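Ethyl acetate hydrolase (Pseudomonas veronii, PDB 5E4Y) hydrolyses ethyl acetate to ethanol and acetate and takes part in the breakdown of short-chain methyl ketones such as 2-butanone. Local coordinates at residues 42-47 with 103-108; 163-168 with 292-297; 229-234 with 329-334. One frame throughout, in Å; residues are numbered along the deposited sequence.

Contact 1 (42-47 with 103-108); sequences PECLLA and LSSSAS
S105 meets L45 through both its side chain and its backbone. The amide of L45 donates to S105 OG, with N to OG 2.7 Å and an N-H...O angle of 166°. In return S105 N donates to L45 O at 2.9 Å. A chi1 of -70° sets S105 OG beside its own backbone N, next to the amide that bonds L45 O, and puts it within reach of L45 N. S104 makes the next link. Its OG accepts from A47 N over 2.9 Å, in a straight bond. The same OG also bonds to N97 O, so it has two partners. Next to this, A47 CB packs on L103 CB at 3.7 Å, which adds an apolar contact at the end of the polar row. This buried part, from the backbone of L45 to A47 and from L103 to S105, is the tight side. Within the loop, S106 OG reaches back to S104 O at 2.9 Å, from above the carbonyl plane, and also bonds to G102 N. The side chains of L45 and E43 make the looser side. L45 brings little more than CB to the loop, 3.5 Å from S105 OG, and is partly exposed. E43 is exposed, and its carboxylate turns to N29 rather than to the loop. The contact therefore fades from A47 toward E43. Strand 40-51 belongs to the central sheet of the alpha/beta hydrolase fold, between the antiparallel strands 26-34 and 92-96. C44 and L46 bond through their backbones to strand 26-34, whereas L45 and A47 give their amides to the serine loop, which follows strand 92-96 and packs on their backbone. Helix 263-274 packs against S106 and A107, farther along the loop.

Contact 2 (163-168 with 292-297); sequences RYPDFV and RIKAKT
V168 and A295 bring their CA atoms to 5.8 Å, and P165 and I293 approach to 5.5 Å between CA atoms, with a water as the backbone link. This water donates to P165 O and accepts from K294 N, each at 3.0 Å. The side chains then meet in two places. On the exposed side, K294 NZ forms a salt bridge with D166 OD1. The modelled length is too short to be taken literally at this resolution. D166 OD2 stays 3.7 Å from K294 NZ, so one carboxylate oxygen does most of the touching. The lysine chain bends at chi3 (-64°), which sets K294 CE against the proline ring, 3.9 Å from P165 CB. The same P165 CB also rests 3.5 Å from R292 O, so one ring atom meets both the R292 carbonyl and the lysine tail. The second meeting is buried and apolar: V168 CG1 touches A295 CB at 3.8 Å. The contact joins two turns that lead into neighbouring parallel strands of the alpha/beta hydrolase sheet, 170-174 and 296-300. K296 bonds through its backbone to K169 and A171, where the sheet pairing begins. Helix 152-163 ends at the first turn. F167 packs its ring on W160 of that helix and on H132 of helix 124-137.

Contact 3 (229-234 with 329-334); sequences SPEFFR and RSIDGH
F232 turns the edge of its ring to the carboxylate of D332. The two planes stand 85° apart, and D332 OD1 lies in the plane of the ring, 3.7 Å from F232 CD1. With chi1 at 176°, the ring points away from the F232 amide and out to the loop. The carboxylate has further partners: D332 OD2 forms a salt bridge with R237 and a hydrogen bond with T340. F232 also stacks on W228. Beside the ring, F232 CB lies 3.5 Å from I331 O, and this carbonyl is the main polar target of the contact. S229 OG donates to it, though the modelled distance is doubtfully short. The same OG caps the helix, accepting from F232 N at 3.0 Å as the N-cap. The hydroxyl thus appears to join the start of helix 230-234 to the loop. I331 and E231 meet at a slant, with I331 CG2 4.1 Å from E231 CG. Beyond CG the glutamate bends at chi2 (73°) and leaves the loop. Its carboxylate then takes R234 side-on, E231 OE1 from R234 NE at 3.0 Å and E231 OE2 from R234 NH2 at 2.8 Å. With an alanine here, R234 would probably be left without its carboxylate mate and freer to turn, and I331 would lose part of its packing. E231 and R234 also pack on D311 and D312 of the second subunit. Residues 330-333 form a type I beta turn, followed directly by H334, the inferred catalytic histidine, which bonds through ND1 to D305. This is the histidine loop of the alpha/beta hydrolase fold, here packed against a capped short helix beside the active site.

Overall arrangement
Contacts 1 and 2 reach the same mixed sheet, through strand 40-51 near one side and strand 296-300 near the other. Their centres are 27 Å apart. Contact 3 lies farther off, 35 Å from contact 1 and 33 Å from contact 2 between centres, and none of the three touches another. Contact 1 closes before the others open. Contacts 2 and 3 cross along the chain: 229-234 falls between 163-168 and 292-297, and 329-334 follows. Helix 152-163, which leads to contact 2, begins just after the inferred nucleophile S151. Contact 3 holds H334. The first two contacts therefore belong to the sheet framework, and the third to the active-site side.

Contact 1 (42-47 with 103-108)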
loop_
_atom_site.group_PDB
_atom_site.type_symbol
_atom_site.label_atom_id
_atom_site.label_comp_id
_atom_site.label_asym_id
_atom_site.label_seq_id
_atom_site.Cartn_x
_atom_site.Cartn_y
_atom_site.Cartn_z
ATOM N N PRO A 42 31.140 19.190 -10.703
ATOM C CA PRO A 42 32.342 19.540 -11.469
ATOM C C PRO A 42 32.445 18.751 -12.773
ATOM O O PRO A 42 32.790 19.317 -13.810
ATOM C CB PRO A 42 33.489 19.180 -10.514
ATOM C CG PRO A 42 32.895 18.224 -9.532
ATOM C CD PRO A 42 31.470 18.651 -9.373
ATOM N N GLU A 43 32.144 17.457 -12.715
ATOM C CA GLU A 43 32.115 16.620 -13.908
ATOM C C GLU A 43 31.023 15.562 -13.786
ATOM O O GLU A 43 30.900 14.897 -12.758
ATOM C CB GLU A 43 33.477 15.962 -14.151
ATOM C CG GLU A 43 34.050 15.213 -12.959
ATOM C CD GLU A 43 35.378 14.550 -13.275
ATOM O OE1 GLU A 43 35.731 14.462 -14.470
ATOM O OE2 GLU A 43 36.069 14.116 -12.329
ATOM N N CYS A 44 30.223 15.418 -14.838
ATOM C CA CYS A 44 29.131 14.454 -14.830
ATOM C C CYS A 44 29.379 13.324 -15.825
ATOM O O CYS A 44 29.587 13.564 -17.014
ATOM C CB CYS A 44 27.804 15.150 -15.145
ATOM S SG CYS A 44 26.371 14.049 -15.170
ATOM N N LEU A 45 29.357 12.094 -15.324
ATOM C CA LEU A 45 29.582 10.917 -16.155
ATOM C C LEU A 45 28.301 10.115 -16.356
ATOM O O LEU A 45 27.662 9.700 -15.390
ATOM C CB LEU A 45 30.658 10.018 -15.539
ATOM C CG LEU A 45 32.129 10.325 -15.832
ATOM C CD1 LEU A 45 32.562 11.647 -15.215
ATOM C CD2 LEU A 45 33.010 9.185 -15.340
ATOM N N LEU A 46 27.928 9.901 -17.613
ATOM C CA LEU A 46 26.748 9.108 -17.934
ATOM C C LEU A 46 27.136 7.726 -18.452
ATOM O O LEU A 46 27.943 7.604 -19.373
ATOM C CB LEU A 46 25.876 9.824 -18.966
ATOM C CG LEU A 46 25.239 11.144 -18.527
ATOM C CD1 LEU A 46 24.462 11.769 -19.675
ATOM C CD2 LEU A 46 24.340 10.929 -17.319
ATOM N N ALA A 47 26.558 6.689 -17.854
ATOM C CA ALA A 47 26.751 5.326 -18.333
ATOM C C ALA A 47 25.760 5.043 -19.458
ATOM O O ALA A 47 24.549 5.007 -19.238
ATOM C CB ALA A 47 26.584 4.330 -17.202
ATOM N N LEU A 103 25.865 3.378 -11.736
ATOM C CA LEU A 103 26.679 3.252 -12.942
ATOM C C LEU A 103 27.147 4.621 -13.430
ATOM O O LEU A 103 28.323 4.811 -13.739
ATOM C CB LEU A 103 25.904 2.528 -14.047
ATOM C CG LEU A 103 25.987 0.997 -14.082
ATOM C CD1 LEU A 103 25.469 0.370 -12.796
ATOM C CD2 LEU A 103 25.235 0.445 -15.286
ATOM N N SER A 104 26.220 5.571 -13.498
ATOM C CA SER A 104 26.567 6.951 -13.815
ATOM C C SER A 104 27.133 7.637 -12.576
ATOM O O SER A 104 27.411 6.979 -11.572
ATOM C CB SER A 104 25.350 7.714 -14.340
ATOM O OG SER A 104 24.887 7.161 -15.560
ATOM N N SER A 105 27.305 8.953 -12.647
ATOM C CA SER A 105 27.785 9.711 -11.497
ATOM C C SER A 105 26.820 9.559 -10.330
ATOM O O SER A 105 25.675 10.006 -10.393
ATOM C CB SER A 105 27.960 11.188 -11.854
ATOM O OG SER A 105 29.047 11.376 -12.742
ATOM N N SER A 106 27.292 8.923 -9.264
ATOM C CA SER A 106 26.444 8.618 -8.121
ATOM C C SER A 106 27.161 8.891 -6.806
ATOM O O SER A 106 28.344 9.229 -6.790
ATOM C CB SER A 106 25.988 7.158 -8.172
ATOM O OG SER A 106 25.458 6.834 -9.447
ATOM N N ALA A 107 26.435 8.736 -5.705
ATOM C CA ALA A 107 26.997 8.929 -4.376
ATOM C C ALA A 107 28.017 7.846 -4.036
ATOM O O ALA A 107 28.846 8.020 -3.144
ATOM C CB ALA A 107 25.888 8.949 -3.338
ATOM N N SER A 108 27.952 6.730 -4.756
ATOM C CA SER A 108 28.790 5.573 -4.461
ATOM C C SER A 108 30.068 5.533 -5.295
ATOM O O SER A 108 30.938 4.696 -5.056
ATOM C CB SER A 108 27.997 4.282 -4.676
ATOM O OG SER A 108 27.585 4.155 -6.026
#

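Contact 2 (163-168 with 292-297)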
loop_
_atom_site.group_PDB
_atom_site.type_symbol
_atom_site.label_atom_id
_atom_site.label_comp_id
_atom_site.label_asym_id
_atom_site.label_seq_id
_atom_site.Cartn_x
_atom_site.Cartn_y
_atom_site.Cartn_z
ATOM N N ARG A 163 10.084 19.833 -22.145
ATOM C CA ARG A 163 11.233 20.734 -22.166
ATOM C C ARG A 163 11.723 20.978 -23.590
ATOM O O ARG A 163 11.971 22.117 -23.983
ATOM C CB ARG A 163 12.371 20.180 -21.307
ATOM C CG ARG A 163 13.600 21.074 -21.258
ATOM C CD ARG A 163 13.271 22.437 -20.670
ATOM N NE ARG A 163 14.446 23.300 -20.596
ATOM C CZ ARG A 163 14.439 24.533 -20.099
ATOM N NH1 ARG A 163 13.315 25.051 -19.624
ATOM N NH2 ARG A 163 15.557 25.245 -20.072
ATOM N N TYR A 164 11.860 19.903 -24.360
ATOM C CA TYR A 164 12.291 20.011 -25.749
ATOM C C TYR A 164 11.251 19.399 -26.683
ATOM O O TYR A 164 11.437 18.287 -27.179
ATOM C CB TYR A 164 13.645 19.327 -25.954
ATOM C CG TYR A 164 14.698 19.701 -24.935
ATOM C CD1 TYR A 164 15.322 20.942 -24.973
ATOM C CD2 TYR A 164 15.078 18.807 -23.943
ATOM C CE1 TYR A 164 16.289 21.285 -24.045
ATOM C CE2 TYR A 164 16.045 19.140 -23.011
ATOM C CZ TYR A 164 16.647 20.380 -23.067
ATOM O OH TYR A 164 17.609 20.713 -22.141
ATOM N N PRO A 165 10.151 20.131 -26.928
ATOM C CA PRO A 165 9.018 19.630 -27.716
ATOM C C PRO A 165 9.377 19.350 -29.173
ATOM O O PRO A 165 8.853 18.405 -29.763
ATOM C CB PRO A 165 7.993 20.765 -27.616
ATOM C CG PRO A 165 8.804 21.981 -27.345
ATOM C CD PRO A 165 9.942 21.521 -26.488
ATOM N N ASP A 166 10.263 20.161 -29.742
ATOM C CA ASP A 166 10.663 20.003 -31.135
ATOM C C ASP A 166 11.620 18.828 -31.307
ATOM O O ASP A 166 11.702 18.234 -32.382
ATOM C CB ASP A 166 11.317 21.286 -31.652
ATOM C CG ASP A 166 10.462 22.513 -31.410
ATOM O OD1 ASP A 166 9.700 22.896 -32.322
ATOM O OD2 ASP A 166 10.552 23.094 -30.309
ATOM N N PHE A 167 12.341 18.502 -30.241
ATOM C CA PHE A 167 13.351 17.452 -30.280
ATOM C C PHE A 167 12.719 16.062 -30.314
ATOM O O PHE A 167 13.276 15.133 -30.900
ATOM C CB PHE A 167 14.285 17.575 -29.073
ATOM C CG PHE A 167 15.637 16.954 -29.281
ATOM C CD1 PHE A 167 15.843 15.607 -29.045
ATOM C CD2 PHE A 167 16.708 17.726 -29.700
ATOM C CE1 PHE A 167 17.089 15.038 -29.233
ATOM C CE2 PHE A 167 17.955 17.163 -29.889
ATOM C CZ PHE A 167 18.145 15.818 -29.655
ATOM N N VAL A 168 11.556 15.927 -29.685
ATOM C CA VAL A 168 10.891 14.633 -29.546
ATOM C C VAL A 168 9.775 14.418 -30.568
ATOM O O VAL A 168 8.797 15.164 -30.596
ATOM C CB VAL A 168 10.299 14.467 -28.132
ATOM C CG1 VAL A 168 9.683 13.088 -27.974
ATOM C CG2 VAL A 168 11.367 14.705 -27.076
ATOM N N ARG A 292 2.119 21.828 -24.327
ATOM C CA ARG A 292 3.326 22.171 -25.071
ATOM C C ARG A 292 3.847 20.988 -25.885
ATOM O O ARG A 292 4.627 21.161 -26.823
ATOM C CB ARG A 292 4.413 22.664 -24.113
ATOM C CG ARG A 292 4.068 23.963 -23.402
ATOM C CD ARG A 292 5.103 24.309 -22.344
ATOM N NE ARG A 292 6.461 24.286 -22.875
ATOM C CZ ARG A 292 7.072 25.342 -23.403
ATOM N NH1 ARG A 292 6.445 26.508 -23.469
ATOM N NH2 ARG A 292 8.312 25.233 -23.863
ATOM N N ILE A 293 3.414 19.787 -25.515
ATOM C CA ILE A 293 3.875 18.561 -26.157
ATOM C C ILE A 293 3.416 18.481 -27.609
ATOM O O ILE A 293 2.226 18.600 -27.899
ATOM C CB ILE A 293 3.376 17.314 -25.403
ATOM C CG1 ILE A 293 3.866 17.334 -23.954
ATOM C CG2 ILE A 293 3.824 16.044 -26.112
ATOM C CD1 ILE A 293 3.363 16.176 -23.121
ATOM N N LYS A 294 4.365 18.276 -28.517
ATOM C CA LYS A 294 4.053 18.174 -29.938
ATOM C C LYS A 294 4.317 16.771 -30.475
ATOM O O LYS A 294 4.056 16.488 -31.644
ATOM C CB LYS A 294 4.863 19.195 -30.737
ATOM C CG LYS A 294 4.506 20.641 -30.442
ATOM C CD LYS A 294 5.206 21.586 -31.402
ATOM C CE LYS A 294 6.715 21.522 -31.239
ATOM N NZ LYS A 294 7.399 22.506 -32.121
ATOM N N ALA A 295 4.834 15.898 -29.619
ATOM C CA ALA A 295 5.140 14.529 -30.017
ATOM C C ALA A 295 3.895 13.652 -29.997
ATOM O O ALA A 295 2.938 13.934 -29.276
ATOM C CB ALA A 295 6.211 13.944 -29.110
ATOM N N LYS A 296 3.912 12.586 -30.793
ATOM C CA LYS A 296 2.849 11.590 -30.749
ATOM C C LYS A 296 3.047 10.716 -29.520
ATOM O O LYS A 296 4.008 9.951 -29.439
ATOM C CB LYS A 296 2.835 10.741 -32.021
ATOM C CG LYS A 296 1.685 9.750 -32.089
ATOM C CD LYS A 296 0.340 10.457 -32.060
ATOM C CE LYS A 296 -0.809 9.462 -32.117
ATOM N NZ LYS A 296 -2.136 10.138 -32.122
ATOM N N THR A 297 2.135 10.837 -28.561
ATOM C CA THR A 297 2.330 10.218 -27.258
ATOM C C THR A 297 1.326 9.109 -26.970
ATOM O O THR A 297 0.118 9.291 -27.121
ATOM C CB THR A 297 2.247 11.269 -26.134
ATOM O OG1 THR A 297 3.196 12.314 -26.384
ATOM C CG2 THR A 297 2.539 10.635 -24.782
HETATM O O HOH W 1 6.979 17.030 -27.924
#

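Contact 3 (229-234 with 329-334)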
loop_
_atom_site.group_PDB
_atom_site.type_symbol
_atom_site.label_atom_id
_atom_site.label_comp_id
_atom_site.label_asym_id
_atom_site.label_seq_id
_atom_site.Cartn_x
_atom_site.Cartn_y
_atom_site.Cartn_z
ATOM N N SER A 229 0.071 -6.630 -6.876
ATOM C CA SER A 229 -1.365 -6.460 -6.685
ATOM C C SER A 229 -1.911 -7.543 -5.764
ATOM O O SER A 229 -1.296 -8.598 -5.616
ATOM C CB SER A 229 -2.100 -6.494 -8.029
ATOM O OG SER A 229 -2.118 -7.802 -8.572
ATOM N N PRO A 230 -3.059 -7.278 -5.120
ATOM C CA PRO A 230 -3.712 -8.312 -4.310
ATOM C C PRO A 230 -4.071 -9.546 -5.138
ATOM O O PRO A 230 -3.986 -10.669 -4.641
ATOM C CB PRO A 230 -4.973 -7.610 -3.798
ATOM C CG PRO A 230 -4.613 -6.164 -3.789
ATOM C CD PRO A 230 -3.717 -5.967 -4.976
ATOM N N GLU A 231 -4.463 -9.328 -6.390
ATOM C CA GLU A 231 -4.841 -10.416 -7.286
ATOM C C GLU A 231 -3.627 -11.243 -7.703
ATOM O O GLU A 231 -3.754 -12.415 -8.061
ATOM C CB GLU A 231 -5.554 -9.865 -8.524
ATOM C CG GLU A 231 -6.225 -10.920 -9.395
ATOM C CD GLU A 231 -7.484 -11.498 -8.772
ATOM O OE1 GLU A 231 -7.910 -11.010 -7.702
ATOM O OE2 GLU A 231 -8.053 -12.443 -9.357
ATOM N N PHE A 232 -2.453 -10.622 -7.657
ATOM C CA PHE A 232 -1.206 -11.303 -7.981
ATOM C C PHE A 232 -0.957 -12.463 -7.024
ATOM O O PHE A 232 -0.611 -13.564 -7.444
ATOM C CB PHE A 232 -0.037 -10.313 -7.940
ATOM C CG PHE A 232 1.309 -10.943 -8.167
ATOM C CD1 PHE A 232 1.794 -11.126 -9.451
ATOM C CD2 PHE A 232 2.098 -11.333 -7.096
ATOM C CE1 PHE A 232 3.034 -11.700 -9.664
ATOM C CE2 PHE A 232 3.337 -11.909 -7.303
ATOM C CZ PHE A 232 3.806 -12.091 -8.589
ATOM N N PHE A 233 -1.143 -12.212 -5.732
ATOM C CA PHE A 233 -0.890 -13.229 -4.719
ATOM C C PHE A 233 -2.102 -14.127 -4.485
ATOM O O PHE A 233 -1.963 -15.260 -4.024
ATOM C CB PHE A 233 -0.463 -12.572 -3.405
ATOM C CG PHE A 233 0.799 -11.765 -3.516
ATOM C CD1 PHE A 233 2.028 -12.392 -3.639
ATOM C CD2 PHE A 233 0.757 -10.380 -3.497
ATOM C CE1 PHE A 233 3.193 -11.653 -3.741
ATOM C CE2 PHE A 233 1.918 -9.636 -3.599
ATOM C CZ PHE A 233 3.137 -10.274 -3.721
ATOM N N ARG A 234 -3.291 -13.620 -4.804
ATOM C CA ARG A 234 -4.512 -14.391 -4.607
ATOM C C ARG A 234 -4.594 -15.542 -5.603
ATOM O O ARG A 234 -5.057 -16.634 -5.268
ATOM C CB ARG A 234 -5.748 -13.498 -4.739
ATOM C CG ARG A 234 -7.024 -14.144 -4.217
ATOM C CD ARG A 234 -8.265 -13.385 -4.657
ATOM N NE ARG A 234 -8.479 -13.499 -6.098
ATOM C CZ ARG A 234 -9.130 -14.504 -6.674
ATOM N NH1 ARG A 234 -9.631 -15.483 -5.935
ATOM N NH2 ARG A 234 -9.278 -14.532 -7.991
ATOM N N ARG A 329 -2.912 -4.505 -19.789
ATOM C CA ARG A 329 -3.636 -5.379 -18.875
ATOM C C ARG A 329 -2.724 -6.450 -18.290
ATOM O O ARG A 329 -2.203 -7.302 -19.012
ATOM C CB ARG A 329 -4.825 -6.031 -19.584
ATOM C CG ARG A 329 -5.596 -7.016 -18.720
ATOM C CD ARG A 329 -6.827 -7.547 -19.439
ATOM N NE ARG A 329 -7.824 -6.506 -19.668
ATOM C CZ ARG A 329 -8.769 -6.174 -18.794
ATOM N NH1 ARG A 329 -8.849 -6.802 -17.629
ATOM N NH2 ARG A 329 -9.637 -5.213 -19.085
ATOM N N SER A 330 -2.542 -6.396 -16.974
ATOM C CA SER A 330 -1.728 -7.367 -16.253
ATOM C C SER A 330 -1.989 -7.264 -14.754
ATOM O O SER A 330 -2.005 -6.167 -14.195
ATOM C CB SER A 330 -0.241 -7.156 -16.548
ATOM O OG SER A 330 0.557 -8.079 -15.831
ATOM N N ILE A 331 -2.194 -8.406 -14.106
ATOM C CA ILE A 331 -2.457 -8.428 -12.671
ATOM C C ILE A 331 -1.163 -8.369 -11.863
ATOM O O ILE A 331 -1.192 -8.320 -10.633
ATOM C CB ILE A 331 -3.249 -9.685 -12.257
ATOM C CG1 ILE A 331 -2.440 -10.950 -12.547
ATOM C CG2 ILE A 331 -4.594 -9.727 -12.968
ATOM C CD1 ILE A 331 -3.119 -12.221 -12.093
ATOM N N ASP A 332 -0.031 -8.369 -12.560
ATOM C CA ASP A 332 1.273 -8.312 -11.905
ATOM C C ASP A 332 1.585 -6.920 -11.359
ATOM O O ASP A 332 2.563 -6.734 -10.637
ATOM C CB ASP A 332 2.372 -8.749 -12.874
ATOM C CG ASP A 332 2.300 -10.226 -13.206
ATOM O OD1 ASP A 332 1.200 -10.807 -13.098
ATOM O OD2 ASP A 332 3.344 -10.806 -13.573
ATOM N N GLY A 333 0.753 -5.943 -11.707
ATOM C CA GLY A 333 0.904 -4.598 -11.187
ATOM C C GLY A 333 2.093 -3.849 -11.756
ATOM O O GLY A 333 2.512 -4.095 -12.886
ATOM N N HIS A 334 2.637 -2.933 -10.961
ATOM C CA HIS A 334 3.726 -2.067 -11.399
ATOM C C HIS A 334 4.989 -2.845 -11.752
ATOM O O HIS A 334 5.653 -2.548 -12.745
ATOM C CB HIS A 334 4.049 -1.033 -10.319
ATOM C CG HIS A 334 5.070 -0.022 -10.738
ATOM N ND1 HIS A 334 4.788 1.000 -11.618
ATOM C CD2 HIS A 334 6.375 0.120 -10.403
ATOM C CE1 HIS A 334 5.872 1.731 -11.804
ATOM N NE2 HIS A 334 6.849 1.218 -11.078
#